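Universal stress protein A-like protein (Arabidopsis thaliana, PDB 2GM3) binds AMP and probably acts as a nucleotide-binding universal stress protein, though its cellular role is not established. Local coordinates at residues A[27-30]-A[31-34]; A[88-91]-A[92-96]; A[109-112]-A[113-116]; A[67-70]-A[71-75]; A[147-150]-A[151-155]. All blocks are in the same frame, centred on the assembly; numbering follows the deposited sequence.

Interaction 1: residues A[27-30]-A[31-34]; sequences CKRA and FEWT. With AMP (adenosine monophosphate), chain G.
Arg29 and Glu32, three residues apart on helix 25-39, send their side chains across each other at about a right angle, and the NH1 of Arg29 meets OE1 of Glu32 at 3.5 Å in a salt bridge. The guanidinium and carboxylate planes stand 56° apart, so the two groups do not pair flat; the arginine reaches over because its chain bends at chi2 and chi3, while its NE is held by Glu167. Lys28 lies alongside Glu32 and points the same way, but NZ of Lys28 stays 4.9 Å from OE2 of Glu32, too far for a salt bridge. Thr34 turns back on the helix instead: with OG1 beside the backbone N (chi1 -55°), OG1 of Thr34 donates to O of Ala30 at 2.8 Å. The same oxygen takes N of Thr34 at 3.1 Å from the opposite face of its plane, so two bonds grip one buried carbonyl. Phe31 meets Phe92 of helix 81-99 edge-to-face, and Trp33 leans on strand 158-162 and on Pro157 of the second subunit. Near the start of the helix, N of Cys27 lies 3.3 Å from O3' of AMP. These charged and apolar sides fit the crossover helix of a beta-alpha-beta unit, strand 6-11, helix 25-39 and strand 46-54, whose N-terminal end borders the AMP pocket.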
# COMPACT_ATOMS: atom_id res chain seq x y z
N CYS A 27 -9.09 -10.04 -0.64
CA CYS A 27 -7.70 -10.42 -0.46
C CYS A 27 -7.23 -11.15 -1.69
O CYS A 27 -6.06 -11.12 -2.00
CB CYS A 27 -7.49 -11.24 0.81
SG CYS A 27 -7.88 -13.01 0.64
N LYS A 28 -8.13 -11.77 -2.42
CA LYS A 28 -7.79 -12.44 -3.64
C LYS A 28 -7.40 -11.40 -4.68
O LYS A 28 -6.36 -11.51 -5.36
CB LYS A 28 -8.98 -13.26 -4.14
CG LYS A 28 -8.60 -14.34 -5.14
CD LYS A 28 -9.82 -15.14 -5.66
CE LYS A 28 -9.51 -15.76 -7.01
NZ LYS A 28 -10.55 -16.76 -7.45
N ARG A 29 -8.26 -10.39 -4.82
CA ARG A 29 -7.98 -9.28 -5.70
C ARG A 29 -6.66 -8.62 -5.30
O ARG A 29 -5.81 -8.36 -6.16
CB ARG A 29 -9.14 -8.26 -5.67
CG ARG A 29 -8.80 -6.98 -6.40
CD ARG A 29 -8.49 -7.29 -7.89
NE ARG A 29 -9.50 -8.18 -8.42
CZ ARG A 29 -9.26 -9.20 -9.23
NH1 ARG A 29 -8.01 -9.46 -9.63
NH2 ARG A 29 -10.27 -9.95 -9.63
N ALA A 30 -6.50 -8.40 -4.00
CA ALA A 30 -5.29 -7.81 -3.47
C ALA A 30 -4.02 -8.59 -3.85
O ALA A 30 -3.03 -8.01 -4.28
CB ALA A 30 -5.39 -7.70 -1.98
N PHE A 31 -4.08 -9.90 -3.67
CA PHE A 31 -2.98 -10.79 -4.01
C PHE A 31 -2.73 -10.78 -5.52
O PHE A 31 -1.61 -10.57 -5.95
CB PHE A 31 -3.32 -12.21 -3.59
CG PHE A 31 -2.29 -13.23 -3.97
CD1 PHE A 31 -1.21 -13.49 -3.12
CD2 PHE A 31 -2.45 -14.01 -5.12
CE1 PHE A 31 -0.27 -14.45 -3.45
CE2 PHE A 31 -1.53 -15.00 -5.45
CZ PHE A 31 -0.45 -15.23 -4.60
N GLU A 32 -3.75 -11.01 -6.31
CA GLU A 32 -3.56 -11.06 -7.76
C GLU A 32 -3.05 -9.74 -8.34
O GLU A 32 -2.22 -9.74 -9.24
CB GLU A 32 -4.83 -11.48 -8.49
CG GLU A 32 -5.27 -12.87 -8.01
CD GLU A 32 -6.33 -13.52 -8.86
OE1 GLU A 32 -7.17 -12.81 -9.48
OE2 GLU A 32 -6.32 -14.78 -8.87
N TRP A 33 -3.54 -8.64 -7.83
CA TRP A 33 -3.12 -7.35 -8.26
C TRP A 33 -1.64 -7.15 -7.96
O TRP A 33 -0.90 -6.66 -8.82
CB TRP A 33 -3.93 -6.27 -7.55
CG TRP A 33 -3.68 -4.91 -8.03
CD1 TRP A 33 -4.37 -4.24 -9.01
CD2 TRP A 33 -2.67 -4.01 -7.57
NE1 TRP A 33 -3.87 -3.00 -9.17
CE2 TRP A 33 -2.82 -2.81 -8.30
CE3 TRP A 33 -1.65 -4.09 -6.62
CZ2 TRP A 33 -1.99 -1.71 -8.13
CZ3 TRP A 33 -0.83 -2.99 -6.43
CH2 TRP A 33 -1.01 -1.81 -7.18
N THR A 34 -1.23 -7.51 -6.75
CA THR A 34 0.16 -7.41 -6.36
C THR A 34 1.06 -8.21 -7.28
O THR A 34 2.09 -7.70 -7.66
CB THR A 34 0.41 -7.82 -4.89
OG1 THR A 34 -0.43 -7.04 -4.03
CG2 THR A 34 1.85 -7.56 -4.50
P AMP G . -11.57 -4.75 5.46
O1P AMP G . -11.98 -5.48 6.61
O2P AMP G . -12.51 -4.81 4.32
O3P AMP G . -11.07 -3.40 5.67
O5' AMP G . -10.28 -5.46 4.86
C5' AMP G . -10.36 -6.76 4.34
C4' AMP G . -8.95 -7.28 4.29
O4' AMP G . -8.39 -7.47 5.64
C3' AMP G . -8.84 -8.62 3.63
O3' AMP G . -8.79 -8.41 2.19
C2' AMP G . -7.50 -9.10 4.16
O2' AMP G . -6.46 -8.54 3.37
C1' AMP G . -7.46 -8.54 5.58
N9 AMP G . -8.06 -9.53 6.50
C8 AMP G . -9.33 -9.57 6.96
N7 AMP G . -9.46 -10.64 7.77
C5 AMP G . -8.27 -11.24 7.86
C6 AMP G . -7.77 -12.35 8.54
N6 AMP G . -8.51 -13.11 9.33
N1 AMP G . -6.49 -12.68 8.37
C2 AMP G . -5.68 -11.99 7.59
N3 AMP G . -6.10 -10.93 6.93
C4 AMP G . -7.38 -10.53 7.04

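Interaction 2: residues A[88-91]-A[92-96]; sequences LLEF and FVNKC
Phe91 and Phe92, neighbours in helix 81-99, form a T-shaped aromatic pair: the edge of Phe91 is directed at the face of Phe92, with ring centroids 5.0 Å apart and planes at 89°. CD2 of Phe91 stands over the centre of the Phe92 ring. Different first torsions turn the rings against each other in this way, CG of Phe91 lying anti to the backbone N (chi1 171°) and CG of Phe92 beside its own (chi1 -69°). A CH-pi contact serves Phe91 in turn, since CG of Lys95 sits over one face, 4.1 Å from the ring centroid. Among apolar contacts, CD1 of Leu88 approaches CE1 of Phe92 at 4.3 Å. The hydrogen bonds are mainly those of the helix, such as N of Val93 to O of Leu89 at 2.9 Å. On the exposed side ND2 of Asn94 also reaches O of Glu90 at 2.8 Å, but in a bent, weak bond; the Asn94 and Glu90 side chains run side by side. Helix 25-39 and strand 46-54 pack against Phe92. The chemistry is thus graded: Leu88, Leu89 and Phe92 are buried, Glu90 and Asn94 face solvent, and Phe91 lies at the border, one face under the aliphatic part of Lys95.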
# COMPACT_ATOMS: atom_id res chain seq x y z
N LEU A 88 -6.95 -22.17 2.76
CA LEU A 88 -6.75 -20.83 2.32
C LEU A 88 -5.28 -20.58 1.93
O LEU A 88 -5.00 -20.07 0.83
CB LEU A 88 -7.16 -19.92 3.46
CG LEU A 88 -7.56 -18.49 3.21
CD1 LEU A 88 -8.55 -18.44 2.05
CD2 LEU A 88 -8.21 -18.03 4.48
N LEU A 89 -4.37 -20.90 2.84
CA LEU A 89 -2.94 -20.81 2.62
C LEU A 89 -2.49 -21.60 1.40
O LEU A 89 -1.69 -21.12 0.61
CB LEU A 89 -2.21 -21.38 3.82
CG LEU A 89 -1.69 -20.33 4.79
CD1 LEU A 89 -2.55 -19.10 4.91
CD2 LEU A 89 -1.44 -21.05 6.10
N GLU A 90 -3.00 -22.82 1.28
CA GLU A 90 -2.66 -23.68 0.17
C GLU A 90 -3.09 -23.09 -1.19
O GLU A 90 -2.37 -23.25 -2.19
CB GLU A 90 -3.28 -25.06 0.38
CG GLU A 90 -2.84 -26.07 -0.63
CD GLU A 90 -3.38 -27.46 -0.38
OE1 GLU A 90 -4.29 -27.64 0.46
OE2 GLU A 90 -2.89 -28.39 -1.04
N PHE A 91 -4.24 -22.42 -1.23
CA PHE A 91 -4.66 -21.72 -2.45
C PHE A 91 -3.62 -20.70 -2.91
O PHE A 91 -3.23 -20.71 -4.06
CB PHE A 91 -6.06 -21.09 -2.34
CG PHE A 91 -6.39 -20.19 -3.51
CD1 PHE A 91 -6.96 -20.72 -4.67
CD2 PHE A 91 -6.12 -18.80 -3.46
CE1 PHE A 91 -7.26 -19.88 -5.78
CE2 PHE A 91 -6.41 -17.96 -4.55
CZ PHE A 91 -6.98 -18.50 -5.70
N PHE A 92 -3.12 -19.87 -1.99
CA PHE A 92 -2.17 -18.82 -2.36
C PHE A 92 -0.77 -19.32 -2.60
O PHE A 92 -0.05 -18.77 -3.43
CB PHE A 92 -2.17 -17.70 -1.31
CG PHE A 92 -3.44 -16.90 -1.30
CD1 PHE A 92 -4.44 -17.19 -0.38
CD2 PHE A 92 -3.63 -15.86 -2.21
CE1 PHE A 92 -5.63 -16.45 -0.36
CE2 PHE A 92 -4.82 -15.11 -2.20
CZ PHE A 92 -5.82 -15.40 -1.28
N VAL A 93 -0.38 -20.37 -1.89
CA VAL A 93 0.92 -20.97 -2.04
C VAL A 93 1.00 -21.62 -3.43
O VAL A 93 2.03 -21.54 -4.11
CB VAL A 93 1.21 -21.89 -0.84
CG1 VAL A 93 2.35 -22.95 -1.12
CG2 VAL A 93 1.50 -21.02 0.39
N ASN A 94 -0.10 -22.20 -3.87
CA ASN A 94 -0.15 -22.76 -5.21
C ASN A 94 -0.02 -21.68 -6.26
O ASN A 94 0.68 -21.88 -7.26
CB ASN A 94 -1.41 -23.58 -5.41
CG ASN A 94 -1.26 -25.00 -4.89
OD1 ASN A 94 -0.42 -25.75 -5.36
ND2 ASN A 94 -2.08 -25.37 -3.93
N LYS A 95 -0.66 -20.54 -6.00
CA LYS A 95 -0.65 -19.38 -6.89
C LYS A 95 0.77 -18.84 -7.05
O LYS A 95 1.19 -18.52 -8.16
CB LYS A 95 -1.58 -18.29 -6.36
CG LYS A 95 -3.10 -18.55 -6.46
CD LYS A 95 -3.57 -18.83 -7.89
CE LYS A 95 -4.00 -20.28 -8.04
NZ LYS A 95 -4.76 -20.51 -9.33
N CYS A 96 1.49 -18.77 -5.94
CA CYS A 96 2.90 -18.40 -5.91
C CYS A 96 3.82 -19.38 -6.63
O CYS A 96 4.72 -18.98 -7.39
CB CYS A 96 3.34 -18.25 -4.47
SG CYS A 96 2.60 -16.80 -3.74

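Interaction 3: residues A[109-112]-A[113-116]; sequences TGDP and KDVI. With AMP (adenosine monophosphate), chain G.
Two carboxylates crowd together here, OD2 of Asp111 only 3.4 Å from OD2 of Asp114, at the N-terminal end of helix 112-123, where Asp111 holds the N-cap position. Lys113 offers compensation: its NZ makes a salt bridge with OD2 of Asp111 at 3.1 Å, and its chain crosses that aspartate obliquely. With CG of Lys113 wedged between backbone N and carbonyl carbon (chi1 45°) and a bend at chi4, the lysine folds back over the aspartate. A methionine in its place would probably leave the Asp111 carboxylate without this positive mate and the repulsion from Asp114 less screened. The first helical turn is fixed by N of Val115 bonding to O of Asp111 at 2.8 Å, followed by N of Ile116 to O of Pro112 at 2.9 Å. Gly110 precedes the cap with backbone angles at which a side chain would jam against the preceding carbonyl. A CB there would also be tight against CG2 of Val115. Pro112 and Ile116 face the nucleotide, joined by Val53 at this side of the pocket. CG of Pro112 lies 3.6 Å from N6 of the AMP adenine, and CD1 of Ile116 comes within 3.7 Å of its N3.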
# COMPACT_ATOMS: atom_id res chain seq x y z
N THR A 109 -3.28 -16.88 15.58
CA THR A 109 -4.60 -16.83 16.17
C THR A 109 -4.83 -15.50 16.89
O THR A 109 -3.89 -14.90 17.43
CB THR A 109 -4.79 -18.06 17.13
OG1 THR A 109 -4.58 -19.28 16.40
CG2 THR A 109 -6.20 -18.11 17.76
N GLY A 110 -6.08 -15.04 16.91
CA GLY A 110 -6.46 -13.89 17.72
C GLY A 110 -7.27 -12.91 16.91
O GLY A 110 -7.87 -13.29 15.90
N ASP A 111 -7.30 -11.65 17.35
CA ASP A 111 -8.00 -10.62 16.57
C ASP A 111 -7.19 -10.26 15.31
O ASP A 111 -6.03 -9.82 15.42
CB ASP A 111 -8.34 -9.38 17.42
CG ASP A 111 -8.89 -8.23 16.57
OD1 ASP A 111 -9.48 -8.49 15.49
OD2 ASP A 111 -8.71 -7.06 16.95
N PRO A 112 -7.78 -10.48 14.12
CA PRO A 112 -7.04 -10.28 12.87
C PRO A 112 -6.26 -8.95 12.74
O PRO A 112 -5.08 -8.99 12.40
CB PRO A 112 -8.11 -10.44 11.78
CG PRO A 112 -9.10 -11.35 12.40
CD PRO A 112 -9.14 -10.96 13.86
N LYS A 113 -6.89 -7.81 13.01
CA LYS A 113 -6.20 -6.53 12.82
C LYS A 113 -5.02 -6.36 13.80
O LYS A 113 -3.95 -5.88 13.40
CB LYS A 113 -7.17 -5.37 12.96
CG LYS A 113 -8.08 -5.51 14.11
CD LYS A 113 -8.63 -4.20 14.50
CE LYS A 113 -9.04 -4.19 15.95
NZ LYS A 113 -10.43 -4.62 16.00
N ASP A 114 -5.21 -6.76 15.05
CA ASP A 114 -4.16 -6.73 16.06
C ASP A 114 -3.00 -7.66 15.67
O ASP A 114 -1.83 -7.28 15.74
CB ASP A 114 -4.72 -7.17 17.45
CG ASP A 114 -5.47 -6.05 18.19
OD1 ASP A 114 -5.28 -4.85 17.85
OD2 ASP A 114 -6.24 -6.36 19.15
N VAL A 115 -3.35 -8.87 15.25
CA VAL A 115 -2.36 -9.90 14.94
C VAL A 115 -1.55 -9.54 13.70
O VAL A 115 -0.33 -9.69 13.70
CB VAL A 115 -3.00 -11.32 14.77
CG1 VAL A 115 -2.02 -12.26 14.16
CG2 VAL A 115 -3.44 -11.84 16.11
N ILE A 116 -2.24 -9.05 12.67
CA ILE A 116 -1.54 -8.58 11.47
C ILE A 116 -0.47 -7.57 11.85
O ILE A 116 0.67 -7.70 11.40
CB ILE A 116 -2.49 -7.90 10.45
CG1 ILE A 116 -3.50 -8.91 9.91
CG2 ILE A 116 -1.68 -7.22 9.32
CD1 ILE A 116 -4.54 -8.27 9.03
P AMP G . -11.57 -4.75 5.46
O1P AMP G . -11.98 -5.48 6.61
O2P AMP G . -12.51 -4.81 4.32
O3P AMP G . -11.07 -3.40 5.67
O5' AMP G . -10.28 -5.46 4.86
C5' AMP G . -10.36 -6.76 4.34
C4' AMP G . -8.95 -7.28 4.29
O4' AMP G . -8.39 -7.47 5.64
C3' AMP G . -8.84 -8.62 3.63
O3' AMP G . -8.79 -8.41 2.19
C2' AMP G . -7.50 -9.10 4.16
O2' AMP G . -6.46 -8.54 3.37
C1' AMP G . -7.46 -8.54 5.58
N9 AMP G . -8.06 -9.53 6.50
C8 AMP G . -9.33 -9.57 6.96
N7 AMP G . -9.46 -10.64 7.77
C5 AMP G . -8.27 -11.24 7.86
C6 AMP G . -7.77 -12.35 8.54
N6 AMP G . -8.51 -13.11 9.33
N1 AMP G . -6.49 -12.68 8.37
C2 AMP G . -5.68 -11.99 7.59
N3 AMP G . -6.10 -10.93 6.93
C4 AMP G . -7.38 -10.53 7.04

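Interaction 4: residues A[67-70]-A[71-75]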
# COMPACT_ATOMS: atom_id res chain seq x y z
N ILE A 67 -13.93 -34.64 20.89
CA ILE A 67 -14.69 -35.87 20.93
C ILE A 67 -15.63 -35.95 19.74
O ILE A 67 -16.30 -34.99 19.42
CB ILE A 67 -15.49 -35.98 22.26
CG1 ILE A 67 -14.55 -35.78 23.47
CG2 ILE A 67 -16.22 -37.32 22.32
CD1 ILE A 67 -15.24 -35.53 24.82
N TYR A 68 -15.67 -37.12 19.11
CA TYR A 68 -16.44 -37.33 17.90
C TYR A 68 -17.52 -38.36 18.15
O TYR A 68 -17.22 -39.46 18.63
CB TYR A 68 -15.52 -37.82 16.79
CG TYR A 68 -14.46 -36.83 16.42
CD1 TYR A 68 -13.25 -36.79 17.10
CD2 TYR A 68 -14.67 -35.91 15.40
CE1 TYR A 68 -12.28 -35.86 16.76
CE2 TYR A 68 -13.71 -34.99 15.05
CZ TYR A 68 -12.52 -34.96 15.73
OH TYR A 68 -11.57 -34.03 15.39
N ALA A 69 -18.77 -38.02 17.83
CA ALA A 69 -19.90 -38.90 18.13
C ALA A 69 -20.72 -39.33 16.92
O ALA A 69 -21.54 -40.22 17.01
CB ALA A 69 -20.80 -38.25 19.18
N SER A 70 -20.48 -38.70 15.78
CA SER A 70 -21.26 -38.92 14.57
C SER A 70 -20.42 -38.62 13.33
O SER A 70 -19.46 -37.86 13.43
CB SER A 70 -22.50 -38.02 14.55
OG SER A 70 -22.14 -36.64 14.48
N PRO A 71 -20.78 -39.19 12.17
CA PRO A 71 -20.08 -38.86 10.93
C PRO A 71 -20.05 -37.35 10.68
O PRO A 71 -19.06 -36.81 10.17
CB PRO A 71 -20.92 -39.54 9.85
CG PRO A 71 -21.62 -40.63 10.54
CD PRO A 71 -21.88 -40.14 11.93
N GLU A 72 -21.13 -36.69 11.09
CA GLU A 72 -21.30 -35.26 10.90
C GLU A 72 -20.24 -34.43 11.62
O GLU A 72 -19.80 -33.41 11.09
CB GLU A 72 -22.73 -34.87 11.27
CG GLU A 72 -23.74 -35.99 10.88
CD GLU A 72 -25.16 -35.47 10.64
OE1 GLU A 72 -25.62 -34.61 11.44
OE2 GLU A 72 -25.81 -35.92 9.65
N ASP A 73 -19.80 -34.90 12.79
CA ASP A 73 -18.72 -34.28 13.56
C ASP A 73 -17.40 -34.21 12.81
O ASP A 73 -16.62 -33.30 13.04
CB ASP A 73 -18.50 -35.01 14.88
CG ASP A 73 -19.54 -34.68 15.90
OD1 ASP A 73 -20.17 -33.61 15.80
OD2 ASP A 73 -19.73 -35.50 16.82
N PHE A 74 -17.15 -35.17 11.94
CA PHE A 74 -15.92 -35.19 11.14
C PHE A 74 -15.99 -34.24 9.96
O PHE A 74 -14.96 -33.73 9.52
CB PHE A 74 -15.59 -36.60 10.67
CG PHE A 74 -15.13 -37.50 11.76
CD1 PHE A 74 -16.03 -38.33 12.41
CD2 PHE A 74 -13.80 -37.50 12.15
CE1 PHE A 74 -15.59 -39.15 13.43
CE2 PHE A 74 -13.37 -38.30 13.16
CZ PHE A 74 -14.26 -39.13 13.81
N ARG A 75 -17.19 -34.02 9.44
CA ARG A 75 -17.38 -33.05 8.39
C ARG A 75 -17.21 -31.64 8.93
O ARG A 75 -16.58 -30.80 8.28
CB ARG A 75 -18.68 -33.30 7.67
CG ARG A 75 -18.50 -34.44 6.68
CD ARG A 75 -19.47 -35.57 6.90
NE ARG A 75 -20.71 -35.32 6.16
CZ ARG A 75 -21.80 -36.07 6.24
NH1 ARG A 75 -21.84 -37.14 7.02
NH2 ARG A 75 -22.86 -35.74 5.51
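This is a local surface contact at a helix start, where the loop after strand 46-54 turns into helix 71-77, and it combines an aromatic stack with a capping arrangement; no other chain of the assembly touches it. The rings of Tyr68 and Phe74 form an offset stack, their planes 12° apart and centroids at 4.3 Å. The offset is uneven: CD2 of Tyr68 lies over the centre of the Phe74 ring, whereas CE2 of Phe74 falls toward the rim of the Tyr68 ring. CZ of Phe74 also touches CG of Tyr68 at 3.5 Å. A serine in place of Phe74 would probably strip the tyrosine of its stacking partner and set that ring free to turn. Beside the stack, Asp73 bends back to the loop and its OD2 accepts from N of Ala69 at 2.9 Å, through the anti lone pair and with a fairly straight N-H angle of 162°. Ser70 is the N-cap. With its OG between backbone N and carbonyl carbon (chi1 65°), OG of Ser70 accepts weakly from N of Asp73 at 3.4 Å, while O of Ser70 takes the same N-H in another weak bond at 3.0 Å. Asp73 thus ties loop to helix by both carboxylate and N-H. The contact's centre lies about 29 Å from that of the chain, on the excursion between strand 46-54 and helix 81-99.

Interaction 5: residues A[147-150]-A[151-155]; sequences SAFC and VKHAE. With AMP (adenosine monophosphate), chain G.
One face of the Phe149 ring carries CD2 of His153, 3.4 Å above its plane and toward the rim, while a face of the His153 imidazole carries CG of Lys152. Both rings belong to helix 146-153, whose N-terminal turn holds the AMP phosphate in the manner of a phosphate-binding helix N-terminus. One turn apart near the other end of this helix, they meet obliquely, with planes at 47° and centroids 4.5 Å apart. CG of Phe149 is anti to the backbone N (chi1 -171°), whereas CG of His153 lies beside its own (chi1 -72°); these torsions bring the rings together on one flank. The helix then ends. N of His153 bonds to O of Phe149 at 2.8 Å and weakly to O of Cys150, which also receives N of Ala154 at 2.7 Å, and Ala154 is the first residue to leave helical angles. On another side, Val151 packs on strand 158-162 and also touches Thr160 of the second subunit, while Cys150 meets Ile116 of helix 112-123. At the nucleotide, Ser147, in the first turn, grips one phosphate oxygen twice. N of Ser147 donates to O3P of AMP at 3.0 Å, and OG of Ser147, set between backbone N and carbonyl carbon, donates to the same O3P in a short hydrogen bond of 2.5 Å.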
# COMPACT_ATOMS: atom_id res chain seq x y z
N SER A 147 -8.53 -3.41 7.23
CA SER A 147 -7.61 -2.65 6.37
C SER A 147 -7.33 -1.26 6.93
O SER A 147 -6.19 -0.83 6.88
CB SER A 147 -8.10 -2.56 4.92
OG SER A 147 -9.31 -1.80 4.79
N ALA A 148 -8.34 -0.57 7.45
CA ALA A 148 -8.15 0.76 8.01
C ALA A 148 -7.28 0.73 9.27
O ALA A 148 -6.51 1.65 9.51
CB ALA A 148 -9.50 1.41 8.34
N PHE A 149 -7.43 -0.30 10.09
CA PHE A 149 -6.59 -0.45 11.28
C PHE A 149 -5.14 -0.67 10.90
O PHE A 149 -4.25 -0.07 11.50
CB PHE A 149 -7.08 -1.61 12.14
CG PHE A 149 -6.40 -1.70 13.48
CD1 PHE A 149 -6.90 -0.99 14.58
CD2 PHE A 149 -5.29 -2.52 13.66
CE1 PHE A 149 -6.29 -1.09 15.84
CE2 PHE A 149 -4.68 -2.62 14.91
CZ PHE A 149 -5.18 -1.91 16.00
N CYS A 150 -4.91 -1.50 9.90
CA CYS A 150 -3.55 -1.76 9.43
C CYS A 150 -2.82 -0.50 8.90
O CYS A 150 -1.67 -0.22 9.30
CB CYS A 150 -3.56 -2.91 8.42
SG CYS A 150 -4.09 -4.48 9.19
N VAL A 151 -3.51 0.25 8.06
CA VAL A 151 -2.98 1.46 7.46
C VAL A 151 -2.57 2.42 8.56
O VAL A 151 -1.52 3.07 8.48
CB VAL A 151 -4.07 2.13 6.57
CG1 VAL A 151 -3.72 3.58 6.24
CG2 VAL A 151 -4.30 1.28 5.32
N LYS A 152 -3.40 2.49 9.59
CA LYS A 152 -3.19 3.40 10.68
C LYS A 152 -2.05 2.89 11.59
O LYS A 152 -1.23 3.67 12.08
CB LYS A 152 -4.52 3.58 11.41
CG LYS A 152 -4.51 4.37 12.68
CD LYS A 152 -5.95 4.61 13.18
CE LYS A 152 -5.95 5.12 14.65
NZ LYS A 152 -7.26 5.62 15.15
N HIS A 153 -1.97 1.59 11.80
CA HIS A 153 -1.10 1.10 12.86
C HIS A 153 0.12 0.28 12.45
O HIS A 153 1.12 0.27 13.14
CB HIS A 153 -1.91 0.34 13.91
CG HIS A 153 -2.77 1.23 14.76
ND1 HIS A 153 -2.25 2.16 15.64
CD2 HIS A 153 -4.12 1.31 14.89
CE1 HIS A 153 -3.24 2.78 16.26
NE2 HIS A 153 -4.38 2.29 15.81
N ALA A 154 0.05 -0.42 11.32
CA ALA A 154 1.16 -1.28 10.94
C ALA A 154 2.48 -0.50 10.83
O ALA A 154 2.50 0.65 10.42
CB ALA A 154 0.86 -2.06 9.70
N GLU A 155 3.57 -1.11 11.27
CA GLU A 155 4.86 -0.42 11.31
C GLU A 155 5.66 -0.79 10.07
O GLU A 155 6.86 -1.09 10.13
CB GLU A 155 5.61 -0.74 12.61
CG GLU A 155 4.80 -0.43 13.86
CD GLU A 155 5.59 -0.61 15.13
OE1 GLU A 155 6.44 -1.54 15.20
OE2 GLU A 155 5.35 0.16 16.09
P AMP G . -11.57 -4.75 5.46
O1P AMP G . -11.98 -5.48 6.61
O2P AMP G . -12.51 -4.81 4.32
O3P AMP G . -11.07 -3.40 5.67
O5' AMP G . -10.28 -5.46 4.86
C5' AMP G . -10.36 -6.76 4.34
C4' AMP G . -8.95 -7.28 4.29
O4' AMP G . -8.39 -7.47 5.64
C3' AMP G . -8.84 -8.62 3.63
O3' AMP G . -8.79 -8.41 2.19
C2' AMP G . -7.50 -9.10 4.16
O2' AMP G . -6.46 -8.54 3.37
C1' AMP G . -7.46 -8.54 5.58
N9 AMP G . -8.06 -9.53 6.50
C8 AMP G . -9.33 -9.57 6.96
N7 AMP G . -9.46 -10.64 7.77
C5 AMP G . -8.27 -11.24 7.86
C6 AMP G . -7.77 -12.35 8.54
N6 AMP G . -8.51 -13.11 9.33
N1 AMP G . -6.49 -12.68 8.37
C2 AMP G . -5.68 -11.99 7.59
N3 AMP G . -6.10 -10.93 6.93
C4 AMP G . -7.38 -10.53 7.04

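Interactions 1, 3 and 5 all touch AMP, each from a different helix: 27-34 approaches the ribose, 109-116 the adenine and 147-155 the phosphate. Interactions 1 and 3 have centres about 20 Å apart on opposite sides of the chain's centre, and both touch the nucleotide, which lies between them. Interactions 3 and 5 adjoin, CB of Lys113 lying 3.5 Å from CD2 of Phe149. Interaction 2 forms a second layer behind interaction 1: CE2 of Phe31 meets CB of Lys95 at 3.4 Å, and SG of Cys27 meets CZ of Phe92 at 3.7 Å. Interaction 4 stands apart, its nearest atoms about 14 Å from interaction 2 and about 29 Å from interaction 5.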